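Long-range contact in programmed Cell Death Protein 5 Homolog (Leishmania major, PDB 6VMT), which probably binds DNA, as a small, mostly helical member of the PDCD5 family: residues A[45-51]-A[83-89]. Residues are numbered along the deposited sequence; the frame is centred on the assembly and turned at random.
Sequences SAEGRER and VSDDTVR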
loop_
_atom_site.group_PDB
_atom_site.type_symbol
_atom_site.label_atom_id
_atom_site.label_comp_id
_atom_site.label_asym_id
_atom_site.label_seq_id
_atom_site.Cartn_x
_atom_site.Cartn_y
_atom_site.Cartn_z
ATOM N N SER A 45 0.014 -7.867 -11.991
ATOM C CA SER A 45 -0.041 -9.306 -12.352
ATOM C C SER A 45 0.399 -10.134 -11.145
ATOM O O SER A 45 0.910 -9.559 -10.168
ATOM C CB SER A 45 0.818 -9.589 -13.537
ATOM O OG SER A 45 2.171 -9.416 -13.171
ATOM N N ALA A 46 0.210 -11.442 -11.220
ATOM C CA ALA A 46 0.333 -12.371 -10.078
ATOM C C ALA A 46 1.807 -12.513 -9.721
ATOM O O ALA A 46 2.146 -12.381 -8.540
ATOM C CB ALA A 46 -0.295 -13.679 -10.449
ATOM N N GLU A 47 2.633 -12.750 -10.741
ATOM C CA GLU A 47 4.112 -12.819 -10.654
ATOM C C GLU A 47 4.622 -11.537 -9.996
ATOM O O GLU A 47 5.487 -11.630 -9.096
ATOM C CB GLU A 47 4.725 -12.971 -12.050
ATOM C CG GLU A 47 5.207 -14.379 -12.389
ATOM C CD GLU A 47 6.561 -14.456 -13.098
ATOM O OE1 GLU A 47 6.923 -13.494 -13.827
ATOM O OE2 GLU A 47 7.271 -15.476 -12.910
ATOM N N GLY A 48 4.124 -10.389 -10.464
ATOM C CA GLY A 48 4.586 -9.055 -10.039
ATOM C C GLY A 48 4.127 -8.768 -8.631
ATOM O O GLY A 48 4.750 -7.946 -7.953
ATOM N N ARG A 49 3.064 -9.442 -8.207
ATOM C CA ARG A 49 2.473 -9.270 -6.862
ATOM C C ARG A 49 3.245 -10.094 -5.828
ATOM O O ARG A 49 3.441 -9.568 -4.717
ATOM C CB ARG A 49 0.991 -9.636 -6.893
ATOM C CG ARG A 49 0.084 -8.457 -6.594
ATOM C CD ARG A 49 -1.183 -8.469 -7.409
ATOM N NE ARG A 49 -1.908 -9.705 -7.207
ATOM C CZ ARG A 49 -2.389 -10.477 -8.171
ATOM N NH1 ARG A 49 -2.253 -10.141 -9.447
ATOM N NH2 ARG A 49 -3.025 -11.589 -7.842
ATOM N N GLU A 50 3.665 -11.312 -6.172
ATOM C CA GLU A 50 4.585 -12.129 -5.330
ATOM C C GLU A 50 5.895 -11.358 -5.108
ATOM O O GLU A 50 6.319 -11.156 -3.945
ATOM C CB GLU A 50 4.866 -13.476 -5.994
ATOM C CG GLU A 50 3.612 -14.312 -6.160
ATOM C CD GLU A 50 3.827 -15.699 -6.734
ATOM O OE1 GLU A 50 4.885 -16.299 -6.446
ATOM O OE2 GLU A 50 2.933 -16.172 -7.469
ATOM N N ARG A 51 6.504 -10.936 -6.204
ATOM C CA ARG A 51 7.781 -10.195 -6.200
ATOM C C ARG A 51 7.688 -9.064 -5.182
ATOM O O ARG A 51 8.641 -8.868 -4.428
ATOM C CB ARG A 51 8.079 -9.668 -7.603
ATOM C CG ARG A 51 9.330 -8.810 -7.673
ATOM C CD ARG A 51 9.629 -8.313 -9.070
ATOM N NE ARG A 51 10.195 -9.352 -9.913
ATOM C CZ ARG A 51 11.457 -9.761 -9.884
ATOM N NH1 ARG A 51 12.321 -9.232 -9.036
ATOM N NH2 ARG A 51 11.847 -10.712 -10.706
ATOM N N VAL A 83 -0.175 -4.560 -14.670
ATOM C CA VAL A 83 1.251 -4.153 -14.712
ATOM C C VAL A 83 2.083 -5.427 -14.569
ATOM O O VAL A 83 1.863 -6.185 -13.593
ATOM C CB VAL A 83 1.490 -3.118 -13.599
ATOM C CG1 VAL A 83 2.934 -2.779 -13.365
ATOM C CG2 VAL A 83 0.706 -1.861 -13.857
ATOM N N SER A 84 2.984 -5.660 -15.530
ATOM C CA SER A 84 3.831 -6.876 -15.692
ATOM C C SER A 84 4.866 -6.967 -14.571
ATOM O O SER A 84 5.277 -5.906 -14.111
ATOM C CB SER A 84 4.522 -6.810 -17.023
ATOM O OG SER A 84 5.323 -5.635 -17.107
ATOM N N ASP A 85 5.330 -8.175 -14.211
ATOM C CA ASP A 85 6.494 -8.411 -13.302
ATOM C C ASP A 85 7.701 -7.590 -13.774
ATOM O O ASP A 85 8.403 -7.010 -12.937
ATOM C CB ASP A 85 6.867 -9.896 -13.267
ATOM C CG ASP A 85 8.118 -10.240 -12.467
ATOM O OD1 ASP A 85 8.127 -9.951 -11.263
ATOM O OD2 ASP A 85 9.070 -10.813 -13.054
ATOM N N ASP A 86 7.907 -7.544 -15.088
ATOM C CA ASP A 86 9.024 -6.828 -15.756
ATOM C C ASP A 86 8.968 -5.347 -15.369
ATOM O O ASP A 86 10.008 -4.778 -15.078
ATOM C CB ASP A 86 8.977 -7.053 -17.274
ATOM C CG ASP A 86 8.583 -8.464 -17.722
ATOM O OD1 ASP A 86 7.514 -8.969 -17.271
ATOM O OD2 ASP A 86 9.334 -9.051 -18.537
ATOM N N THR A 87 7.791 -4.729 -15.366
ATOM C CA THR A 87 7.612 -3.300 -14.976
ATOM C C THR A 87 7.768 -3.144 -13.463
ATOM O O THR A 87 8.342 -2.125 -13.029
ATOM C CB THR A 87 6.255 -2.733 -15.407
ATOM O OG1 THR A 87 6.000 -2.967 -16.793
ATOM C CG2 THR A 87 6.183 -1.245 -15.176
ATOM N N VAL A 88 7.276 -4.100 -12.673
ATOM C CA VAL A 88 7.470 -4.084 -11.196
ATOM C C VAL A 88 8.977 -4.062 -10.913
ATOM O O VAL A 88 9.456 -3.105 -10.263
ATOM C CB VAL A 88 6.782 -5.286 -10.531
ATOM C CG1 VAL A 88 7.196 -5.444 -9.078
ATOM C CG2 VAL A 88 5.269 -5.188 -10.643
ATOM N N ARG A 89 9.692 -5.070 -11.412
ATOM C CA ARG A 89 11.162 -5.238 -11.223
ATOM C C ARG A 89 11.848 -3.919 -11.578
ATOM O O ARG A 89 12.593 -3.410 -10.754
ATOM C CB ARG A 89 11.628 -6.447 -12.034
ATOM C CG ARG A 89 12.925 -6.251 -12.795
ATOM C CD ARG A 89 13.580 -7.550 -13.234
ATOM N NE ARG A 89 14.990 -7.284 -13.517
ATOM C CZ ARG A 89 15.936 -6.961 -12.612
ATOM N NH1 ARG A 89 15.668 -6.867 -11.319
ATOM N NH2 ARG A 89 17.173 -6.733 -13.013
HETATM O O HOH W 1 3.445 -10.523 -15.462
#
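Asp-85 points its carboxylate at Arg-51, and the two side chains cross at about a right angle in a salt bridge. With CG anti to the backbone N, Asp-85 reaches over to helix 46-51 and offers the syn side of OD1 to NE of Arg-51, 2.5 Å away. The oxygen lies in the guanidinium plane, while the donor sits 25° out of the carboxylate plane. The Arg-51 side chain runs out extended as far as CD, then bends at chi3, which turns NE toward the acid, with CB of Arg-89 over one face of the guanidinium, offset toward its rim. Just before NE, its CD packs on CG1 of Val-88 at 3.8 Å. Glu-47 comes to the same carboxylate, its OE1 3.5 Å from OD2 of Asp-85 with the planes 67° apart; the arginine probably offsets the repulsion between the two acids.

Gly-48 lets the backbones meet: its CA lies 3.8 Å from CA of Asp-85, and both Val-88 methyls approach the Gly-48 carbonyl oxygen, CG2 also its CA. At the helix starts, Ser-45 N donates to Val-83 O at 3.0 Å. Ser-45 OG weakly caps its own helix through Gly-48 N, and a water links this hydroxyl to Asp-85 N. Ser-84 caps the other helix, its OG accepting from Thr-87 N at 3.2 Å.

Helices 46-75 and 85-103 thus start side by side, their short segments running the same way with their axes 29° apart, 8.4 Å at closest approach, just past the end of the long helix 12-43, where Val-83 also bonds through its backbone to Phe-43.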